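Local coordinates for protein superoxide dismutase [Fe] (Methanothermobacter thermautotrophicus, PDB 1MA1) that converts superoxide radicals into hydrogen peroxide and dioxygen at a single iron ion in each subunit of a homotetramer, at residues A[103-108]-A[140-145]; A[162-167]-A[195-200]. One frame throughout, in Å; residues are numbered along the deposited sequence.

Contact 1. Residues A[103-108]-A[140-145]; sequences AEYIEK and RTDRLF
Tyr105 and Asp142 meet through their polar ends: the phenol OH gives a hydrogen bond to Asp142 OD1, 2.7 Å away, on the syn lone pair of that oxygen. Ring and carboxylate are turned 86° against each other. Asp142 CG lies anti to the backbone N (chi1 -171°), which sends the carboxylate back toward the helix. One turn on, Lys108 bends at its last torsion and its NZ donates a hydrogen bond to Asp142 O at 2.9 Å, in the carbonyl plane, so the same residue is gripped at side chain and backbone. Lys108 NZ and Asp142 OD2, 4.3 Å apart, are too far for a salt bridge, though their opposite charges probably still attract. Beside this polar pair Leu144 CD1 packs 3.6 Å from Tyr105 CB and 3.7 Å from Ile106 CG1.

In the second shell, Tyr137 OH bonds to Asp142 OD1, and Asp109 accepts from Leu144 N. Arg143, pointing away from the helix, reaches Asp53 of the second subunit in a salt bridge. Asp142 and Arg143 both face Cys138, forming a G1 beta bulge at the turn of a beta-hairpin, where helical segment 103-108 crosses strand segment 143-145 at 82°, nearly perpendicular.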
ATOM      1  N   ALA A 103     -31.780  -9.638  -0.636  1.00 28.19           N
ATOM      2  CA  ALA A 103     -31.978 -10.603  -1.714  1.00 29.50           C
ATOM      3  C   ALA A 103     -32.257  -9.906  -3.037  1.00 30.25           C
ATOM      4  O   ALA A 103     -31.674 -10.248  -4.062  1.00 30.41           O
ATOM      5  CB  ALA A 103     -33.124 -11.542  -1.366  1.00 28.56           C
ATOM      6  N   GLU A 104     -33.156  -8.923  -3.008  1.00 31.57           N
ATOM      7  CA  GLU A 104     -33.505  -8.190  -4.223  1.00 32.13           C
ATOM      8  C   GLU A 104     -32.325  -7.415  -4.796  1.00 31.48           C
ATOM      9  O   GLU A 104     -32.122  -7.413  -6.006  1.00 32.80           O
ATOM     10  CB  GLU A 104     -34.666  -7.237  -3.966  1.00 34.38           C
ATOM     11  CG  GLU A 104     -35.894  -7.926  -3.435  1.00 41.15           C
ATOM     12  CD  GLU A 104     -37.031  -6.968  -3.120  1.00 44.90           C
ATOM     13  OE1 GLU A 104     -36.901  -6.098  -2.221  1.00 47.13           O
ATOM     14  OE2 GLU A 104     -38.074  -7.097  -3.786  1.00 49.52           O
ATOM     15  N   TYR A 105     -31.547  -6.762  -3.937  1.00 30.99           N
ATOM     16  CA  TYR A 105     -30.371  -6.038  -4.397  1.00 28.60           C
ATOM     17  C   TYR A 105     -29.286  -6.947  -4.931  1.00 28.79           C
ATOM     18  O   TYR A 105     -28.638  -6.612  -5.913  1.00 30.86           O
ATOM     19  CB  TYR A 105     -29.798  -5.165  -3.294  1.00 26.76           C
ATOM     20  CG  TYR A 105     -30.415  -3.794  -3.248  1.00 24.70           C
ATOM     21  CD1 TYR A 105     -31.599  -3.559  -2.568  1.00 25.71           C
ATOM     22  CD2 TYR A 105     -29.819  -2.726  -3.916  1.00 26.56           C
ATOM     23  CE1 TYR A 105     -32.181  -2.283  -2.550  1.00 25.13           C
ATOM     24  CE2 TYR A 105     -30.391  -1.459  -3.908  1.00 25.60           C
ATOM     25  CZ  TYR A 105     -31.568  -1.244  -3.222  1.00 25.57           C
ATOM     26  OH  TYR A 105     -32.120   0.012  -3.197  1.00 25.11           O
ATOM     27  N   ILE A 106     -29.083  -8.098  -4.303  1.00 28.35           N
ATOM     28  CA  ILE A 106     -28.072  -9.018  -4.795  1.00 29.30           C
ATOM     29  C   ILE A 106     -28.438  -9.506  -6.194  1.00 32.99           C
ATOM     30  O   ILE A 106     -27.573  -9.653  -7.062  1.00 33.88           O
ATOM     31  CB  ILE A 106     -27.893 -10.225  -3.853  1.00 26.79           C
ATOM     32  CG1 ILE A 106     -27.140  -9.777  -2.597  1.00 26.23           C
ATOM     33  CG2 ILE A 106     -27.145 -11.344  -4.568  1.00 23.40           C
ATOM     34  CD1 ILE A 106     -26.918 -10.850  -1.558  1.00 27.40           C
ATOM     35  N   GLU A 107     -29.728  -9.732  -6.419  1.00 35.35           N
ATOM     36  CA  GLU A 107     -30.210 -10.063  -7.749  1.00 38.08           C
ATOM     37  C   GLU A 107     -29.940  -8.998  -8.779  1.00 36.96           C
ATOM     38  O   GLU A 107     -29.403  -9.302  -9.847  1.00 36.31           O
ATOM     39  CB  GLU A 107     -31.703 -10.333  -7.727  1.00 43.24           C
ATOM     40  CG  GLU A 107     -32.027 -11.794  -7.601  1.00 52.20           C
ATOM     41  CD  GLU A 107     -33.422 -12.101  -8.099  1.00 59.44           C
ATOM     42  OE1 GLU A 107     -34.397 -11.552  -7.525  1.00 63.61           O
ATOM     43  OE2 GLU A 107     -33.540 -12.886  -9.069  1.00 62.43           O
ATOM     44  N   LYS A 108     -30.337  -7.762  -8.482  1.00 35.47           N
ATOM     45  CA  LYS A 108     -30.308  -6.725  -9.504  1.00 34.42           C
ATOM     46  C   LYS A 108     -28.870  -6.284  -9.764  1.00 33.05           C
ATOM     47  O   LYS A 108     -28.529  -5.928 -10.887  1.00 33.79           O
ATOM     48  CB  LYS A 108     -31.166  -5.519  -9.107  1.00 36.22           C
ATOM     49  CG  LYS A 108     -30.465  -4.455  -8.275  1.00 38.02           C
ATOM     50  CD  LYS A 108     -31.204  -3.112  -8.379  1.00 39.04           C
ATOM     51  CE  LYS A 108     -30.568  -2.048  -7.481  1.00 39.55           C
ATOM     52  NZ  LYS A 108     -29.131  -1.810  -7.798  1.00 37.19           N
ATOM     53  N   ARG A 140     -25.235   6.601  -3.416  1.00 36.78           N
ATOM     54  CA  ARG A 140     -25.307   7.468  -4.599  1.00 37.41           C
ATOM     55  C   ARG A 140     -25.879   6.755  -5.844  1.00 35.89           C
ATOM     56  O   ARG A 140     -26.821   7.243  -6.464  1.00 36.21           O
ATOM     57  CB  ARG A 140     -23.919   8.010  -4.931  1.00 38.18           C
ATOM     58  CG  ARG A 140     -23.898   9.456  -5.343  1.00 40.34           C
ATOM     59  CD  ARG A 140     -24.042  10.330  -4.125  1.00 43.06           C
ATOM     60  NE  ARG A 140     -23.832  11.736  -4.443  1.00 44.69           N
ATOM     61  CZ  ARG A 140     -23.979  12.728  -3.565  1.00 44.71           C
ATOM     62  NH1 ARG A 140     -24.328  12.464  -2.309  1.00 40.76           N
ATOM     63  NH2 ARG A 140     -23.785  13.985  -3.950  1.00 44.44           N
ATOM     64  N   THR A 141     -25.294   5.616  -6.212  1.00 32.98           N
ATOM     65  CA  THR A 141     -25.706   4.896  -7.412  1.00 29.92           C
ATOM     66  C   THR A 141     -26.656   3.769  -7.071  1.00 28.14           C
ATOM     67  O   THR A 141     -27.126   3.063  -7.966  1.00 29.11           O
ATOM     68  CB  THR A 141     -24.492   4.280  -8.164  1.00 29.00           C
ATOM     69  OG1 THR A 141     -23.742   3.464  -7.261  1.00 26.33           O
ATOM     70  CG2 THR A 141     -23.584   5.358  -8.707  1.00 26.49           C
ATOM     71  N   ASP A 142     -26.930   3.593  -5.780  1.00 26.17           N
ATOM     72  CA  ASP A 142     -27.903   2.599  -5.307  1.00 25.03           C
ATOM     73  C   ASP A 142     -27.486   1.166  -5.683  1.00 23.24           C
ATOM     74  O   ASP A 142     -28.300   0.380  -6.162  1.00 19.26           O
ATOM     75  CB  ASP A 142     -29.277   2.938  -5.888  1.00 26.34           C
ATOM     76  CG  ASP A 142     -30.395   2.099  -5.303  1.00 29.08           C
ATOM     77  OD1 ASP A 142     -30.485   1.957  -4.057  1.00 28.79           O
ATOM     78  OD2 ASP A 142     -31.204   1.594  -6.107  1.00 31.25           O
ATOM     79  N   ARG A 143     -26.207   0.852  -5.460  1.00 21.90           N
ATOM     80  CA  ARG A 143     -25.621  -0.414  -5.881  1.00 22.37           C
ATOM     81  C   ARG A 143     -24.841  -1.046  -4.721  1.00 23.09           C
ATOM     82  O   ARG A 143     -24.158  -0.341  -3.967  1.00 22.77           O
ATOM     83  CB  ARG A 143     -24.696  -0.188  -7.089  1.00 21.96           C
ATOM     84  CG  ARG A 143     -25.391   0.550  -8.226  1.00 25.47           C
ATOM     85  CD  ARG A 143     -24.455   1.029  -9.329  1.00 28.86           C
ATOM     86  NE  ARG A 143     -24.094  -0.080 -10.186  1.00 34.03           N
ATOM     87  CZ  ARG A 143     -24.127  -0.062 -11.513  1.00 34.36           C
ATOM     88  NH1 ARG A 143     -24.507   1.022 -12.174  1.00 35.57           N
ATOM     89  NH2 ARG A 143     -23.781  -1.148 -12.178  1.00 37.97           N
ATOM     90  N   LEU A 144     -24.956  -2.365  -4.569  1.00 20.95           N
ATOM     91  CA  LEU A 144     -24.037  -3.114  -3.723  1.00 21.14           C
ATOM     92  C   LEU A 144     -22.662  -3.161  -4.362  1.00 22.83           C
ATOM     93  O   LEU A 144     -22.536  -3.449  -5.549  1.00 26.53           O
ATOM     94  CB  LEU A 144     -24.542  -4.544  -3.494  1.00 19.66           C
ATOM     95  CG  LEU A 144     -25.848  -4.698  -2.689  1.00 20.46           C
ATOM     96  CD1 LEU A 144     -26.343  -6.135  -2.799  1.00 17.43           C
ATOM     97  CD2 LEU A 144     -25.633  -4.270  -1.209  1.00 19.54           C
ATOM     98  N   PHE A 145     -21.634  -2.865  -3.573  1.00 23.40           N
ATOM     99  CA  PHE A 145     -20.234  -2.998  -3.989  1.00 22.53           C
ATOM    100  C   PHE A 145     -19.556  -4.069  -3.144  1.00 20.89           C
ATOM    101  O   PHE A 145     -19.847  -4.222  -1.961  1.00 18.90           O
ATOM    102  CB  PHE A 145     -19.466  -1.683  -3.784  1.00 25.16           C
ATOM    103  CG  PHE A 145     -19.817  -0.593  -4.761  1.00 27.37           C
ATOM    104  CD1 PHE A 145     -19.383   0.710  -4.540  1.00 27.38           C
ATOM    105  CD2 PHE A 145     -20.557  -0.865  -5.907  1.00 30.61           C
ATOM    106  CE1 PHE A 145     -19.681   1.730  -5.443  1.00 30.15           C
ATOM    107  CE2 PHE A 145     -20.864   0.154  -6.830  1.00 31.51           C
ATOM    108  CZ  PHE A 145     -20.425   1.451  -6.595  1.00 31.11           C
TER

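Contact 2. Residues A[162-167]-A[195-200]; sequences ILLVLD and KEVEKR. With FE (Fe (III) ion), chain G.
Arg200 reaches from helix 194-202 to the classic beta bulge that Leu163 and Leu164 form opposite Leu135, in the C-terminal alpha/beta domain of the iron/manganese superoxide dismutases. Its chain runs extended from CG to NE and brings the guanidinium to Leu163 O. Arg200 NH1 then donates to Leu163 O over 2.9 Å; the donor stands 58° out of the carbonyl plane, and the oxygen lies off the edge of the guanidinium, tilted 17° out of its plane. On the helix side, Arg200 NE is held by a salt bridge to Glu196 OE2, one turn earlier, through the anti lone pair of that oxygen. Phe83 O accepts from NH2 and Asn87 OD1 from NH1, so each guanidinium nitrogen has a partner. A leucine in place of Arg200 would probably leave the Leu163 carbonyl without this donor and Glu196 without its countercharge.

Val197 straddles the same carbonyl with both methyls: CG1 and CG2 lie 3.4 and 3.6 Å from Leu163 O, and CG2 also packs on Leu164 CG at 3.9 Å. Leu163 CD2 lies against Arg200, near its carbonyl C and 3.9 Å from its CB. This apolar packing continues past Leu164 to Phe116 and Phe120 of helix 113-125, while Ile162 fits against Leu80 and Phe83 of helix 64-86.

From the bulge, strand 164-167 runs away from helix 194-202 to the metal. There His33, His81 and His171 complete the protein ligands of the iron(III), a water is the fifth ligand, and Asp167 OD1 accepts from Trp169 N. The Asp167 side chain swings out opposite the backbone N (chi1 -171°), carrying its other oxygen, OD2, to the iron, which it binds at 1.9 Å.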
ATOM      1  N   ILE A 162     -20.314  -1.198   6.491  1.00 20.09           N
ATOM      2  CA  ILE A 162     -20.103  -2.639   6.355  1.00 20.10           C
ATOM      3  C   ILE A 162     -21.416  -3.422   6.415  1.00 19.22           C
ATOM      4  O   ILE A 162     -22.228  -3.233   7.319  1.00 19.87           O
ATOM      5  CB  ILE A 162     -19.152  -3.180   7.454  1.00 20.69           C
ATOM      6  CG1 ILE A 162     -17.797  -2.484   7.383  1.00 20.04           C
ATOM      7  CG2 ILE A 162     -18.950  -4.676   7.272  1.00 19.65           C
ATOM      8  CD1 ILE A 162     -16.866  -2.894   8.500  1.00 18.89           C
ATOM      9  N   LEU A 163     -21.610  -4.311   5.453  1.00 17.99           N
ATOM     10  CA  LEU A 163     -22.748  -5.223   5.478  1.00 17.98           C
ATOM     11  C   LEU A 163     -22.340  -6.653   5.825  1.00 18.52           C
ATOM     12  O   LEU A 163     -22.930  -7.287   6.705  1.00 18.18           O
ATOM     13  CB  LEU A 163     -23.456  -5.213   4.123  1.00 15.87           C
ATOM     14  CG  LEU A 163     -24.082  -3.881   3.743  1.00 14.56           C
ATOM     15  CD1 LEU A 163     -24.744  -3.973   2.387  1.00 13.11           C
ATOM     16  CD2 LEU A 163     -25.077  -3.492   4.828  1.00 13.78           C
ATOM     17  N   LEU A 164     -21.326  -7.149   5.120  1.00 17.76           N
ATOM     18  CA  LEU A 164     -20.886  -8.534   5.232  1.00 17.06           C
ATOM     19  C   LEU A 164     -19.365  -8.540   5.182  1.00 17.17           C
ATOM     20  O   LEU A 164     -18.764  -7.795   4.401  1.00 18.14           O
ATOM     21  CB  LEU A 164     -21.407  -9.346   4.047  1.00 17.10           C
ATOM     22  CG  LEU A 164     -21.697 -10.836   4.224  1.00 17.93           C
ATOM     23  CD1 LEU A 164     -21.427 -11.511   2.888  1.00 17.12           C
ATOM     24  CD2 LEU A 164     -20.847 -11.451   5.306  1.00 14.96           C
ATOM     25  N   VAL A 165     -18.741  -9.394   5.981  1.00 14.89           N
ATOM     26  CA  VAL A 165     -17.298  -9.382   6.106  1.00 14.83           C
ATOM     27  C   VAL A 165     -16.761 -10.811   6.199  1.00 17.58           C
ATOM     28  O   VAL A 165     -17.322 -11.654   6.899  1.00 21.35           O
ATOM     29  CB  VAL A 165     -16.894  -8.551   7.366  1.00 15.96           C
ATOM     30  CG1 VAL A 165     -15.764  -9.205   8.103  1.00 11.24           C
ATOM     31  CG2 VAL A 165     -16.489  -7.145   6.953  1.00 13.99           C
ATOM     32  N   LEU A 166     -15.678 -11.087   5.491  1.00 16.62           N
ATOM     33  CA  LEU A 166     -15.040 -12.396   5.563  1.00 17.03           C
ATOM     34  C   LEU A 166     -13.516 -12.286   5.760  1.00 17.61           C
ATOM     35  O   LEU A 166     -12.802 -11.843   4.858  1.00 17.16           O
ATOM     36  CB  LEU A 166     -15.350 -13.174   4.275  1.00 16.27           C
ATOM     37  CG  LEU A 166     -14.591 -14.475   4.080  1.00 15.82           C
ATOM     38  CD1 LEU A 166     -14.788 -15.363   5.301  1.00 15.98           C
ATOM     39  CD2 LEU A 166     -15.059 -15.139   2.798  1.00 16.17           C
ATOM     40  N   ASP A 167     -13.022 -12.679   6.937  1.00 16.72           N
ATOM     41  CA  ASP A 167     -11.595 -12.573   7.227  1.00 14.61           C
ATOM     42  C   ASP A 167     -10.864 -13.611   6.384  1.00 14.94           C
ATOM     43  O   ASP A 167     -11.287 -14.762   6.291  1.00 15.07           O
ATOM     44  CB  ASP A 167     -11.319 -12.784   8.733  1.00 12.61           C
ATOM     45  CG  ASP A 167      -9.868 -12.466   9.126  1.00 14.88           C
ATOM     46  OD1 ASP A 167      -9.089 -12.151   8.211  1.00 16.67           O
ATOM     47  OD2 ASP A 167      -9.489 -12.539  10.336  1.00 16.04           O
ATOM     48  N   LYS A 195     -29.489 -12.974   8.644  1.00 24.08           N
ATOM     49  CA  LYS A 195     -30.366 -12.123   9.430  1.00 25.56           C
ATOM     50  C   LYS A 195     -29.633 -10.830   9.749  1.00 24.46           C
ATOM     51  O   LYS A 195     -30.170  -9.745   9.543  1.00 22.41           O
ATOM     52  CB  LYS A 195     -30.780 -12.810  10.742  1.00 29.28           C
ATOM     53  CG  LYS A 195     -31.352 -14.222  10.593  1.00 35.52           C
ATOM     54  CD  LYS A 195     -32.520 -14.267   9.612  1.00 39.77           C
ATOM     55  CE  LYS A 195     -33.693 -13.394  10.054  1.00 43.07           C
ATOM     56  NZ  LYS A 195     -34.818 -13.449   9.053  1.00 44.52           N
ATOM     57  N   GLU A 196     -28.403 -10.962  10.240  1.00 24.22           N
ATOM     58  CA  GLU A 196     -27.615  -9.821  10.706  1.00 24.59           C
ATOM     59  C   GLU A 196     -27.257  -8.910   9.543  1.00 25.15           C
ATOM     60  O   GLU A 196     -27.355  -7.681   9.642  1.00 25.32           O
ATOM     61  CB  GLU A 196     -26.331 -10.302  11.395  1.00 24.00           C
ATOM     62  CG  GLU A 196     -25.377  -9.200  11.842  1.00 24.36           C
ATOM     63  CD  GLU A 196     -26.042  -8.190  12.756  1.00 27.60           C
ATOM     64  OE1 GLU A 196     -26.953  -8.597  13.518  1.00 30.54           O
ATOM     65  OE2 GLU A 196     -25.656  -6.997  12.728  1.00 28.41           O
ATOM     66  N   VAL A 197     -26.839  -9.514   8.434  1.00 23.87           N
ATOM     67  CA  VAL A 197     -26.473  -8.740   7.255  1.00 24.11           C
ATOM     68  C   VAL A 197     -27.697  -8.007   6.726  1.00 23.88           C
ATOM     69  O   VAL A 197     -27.629  -6.830   6.402  1.00 25.31           O
ATOM     70  CB  VAL A 197     -25.906  -9.632   6.122  1.00 23.30           C
ATOM     71  CG1 VAL A 197     -25.471  -8.770   4.967  1.00 22.73           C
ATOM     72  CG2 VAL A 197     -24.739 -10.444   6.614  1.00 22.58           C
ATOM     73  N   GLU A 198     -28.816  -8.716   6.645  1.00 24.04           N
ATOM     74  CA  GLU A 198     -30.093  -8.103   6.319  1.00 23.98           C
ATOM     75  C   GLU A 198     -30.419  -6.911   7.198  1.00 24.22           C
ATOM     76  O   GLU A 198     -30.816  -5.870   6.698  1.00 24.87           O
ATOM     77  CB  GLU A 198     -31.211  -9.142   6.422  1.00 24.79           C
ATOM     78  CG  GLU A 198     -31.331 -10.056   5.204  1.00 23.61           C
ATOM     79  CD  GLU A 198     -32.132 -11.316   5.482  1.00 24.98           C
ATOM     80  OE1 GLU A 198     -33.120 -11.259   6.255  1.00 27.75           O
ATOM     81  OE2 GLU A 198     -31.787 -12.370   4.919  1.00 22.84           O
ATOM     82  N   LYS A 199     -30.242  -7.058   8.505  1.00 25.20           N
ATOM     83  CA  LYS A 199     -30.509  -5.973   9.425  1.00 26.66           C
ATOM     84  C   LYS A 199     -29.594  -4.789   9.139  1.00 28.02           C
ATOM     85  O   LYS A 199     -30.061  -3.665   8.980  1.00 30.31           O
ATOM     86  CB  LYS A 199     -30.311  -6.440  10.856  1.00 27.47           C
ATOM     87  CG  LYS A 199     -30.617  -5.373  11.893  1.00 33.59           C
ATOM     88  CD  LYS A 199     -30.361  -5.896  13.312  1.00 36.83           C
ATOM     89  CE  LYS A 199     -30.541  -4.811  14.368  1.00 42.08           C
ATOM     90  NZ  LYS A 199     -30.372  -5.357  15.760  1.00 43.05           N
ATOM     91  N   ARG A 200     -28.292  -5.039   9.055  1.00 27.03           N
ATOM     92  CA  ARG A 200     -27.333  -3.995   8.698  1.00 27.18           C
ATOM     93  C   ARG A 200     -27.747  -3.237   7.438  1.00 28.14           C
ATOM     94  O   ARG A 200     -27.621  -2.017   7.358  1.00 27.58           O
ATOM     95  CB  ARG A 200     -25.944  -4.603   8.473  1.00 25.15           C
ATOM     96  CG  ARG A 200     -25.368  -5.323   9.685  1.00 23.25           C
ATOM     97  CD  ARG A 200     -24.075  -6.027   9.347  1.00 20.03           C
ATOM     98  NE  ARG A 200     -23.479  -6.633  10.527  1.00 19.99           N
ATOM     99  CZ  ARG A 200     -22.373  -7.364  10.506  1.00 20.79           C
ATOM    100  NH1 ARG A 200     -21.750  -7.567   9.356  1.00 21.81           N
ATOM    101  NH2 ARG A 200     -21.895  -7.898  11.623  1.00 19.25           N
TER
HETATM  102 FE    FE G 206      -8.364 -12.048  11.816  0.50 43.26          FE
HETATM  103  O   HOH W   1      -7.510 -10.571  10.945  0.50  2.39           O

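In the fold
From the N terminus, the chain first builds helices 27-57 and 64-86, which supply His33 and His81 to the iron, before helix 100-110 opens contact 1. That contact closes a loop through helix 113-125 and strand 131-138, setting helix 100-110 against the edge strand 143-150. Contact 2 opens only afterwards, at strand 164-167, and a strand-free excursion, about half of it helix, returns with helix 194-202, so the two loops follow in series, neither nested nor crossed. Their centres are about 14 Å apart. Strand 131-138 runs between the two edge strands, and Leu144 CD2 touches Leu163 CD1 at 3.7 Å. Phe201, just beyond segment 195-200, meets the Tyr105 ring edge-to-face and joins the two helices.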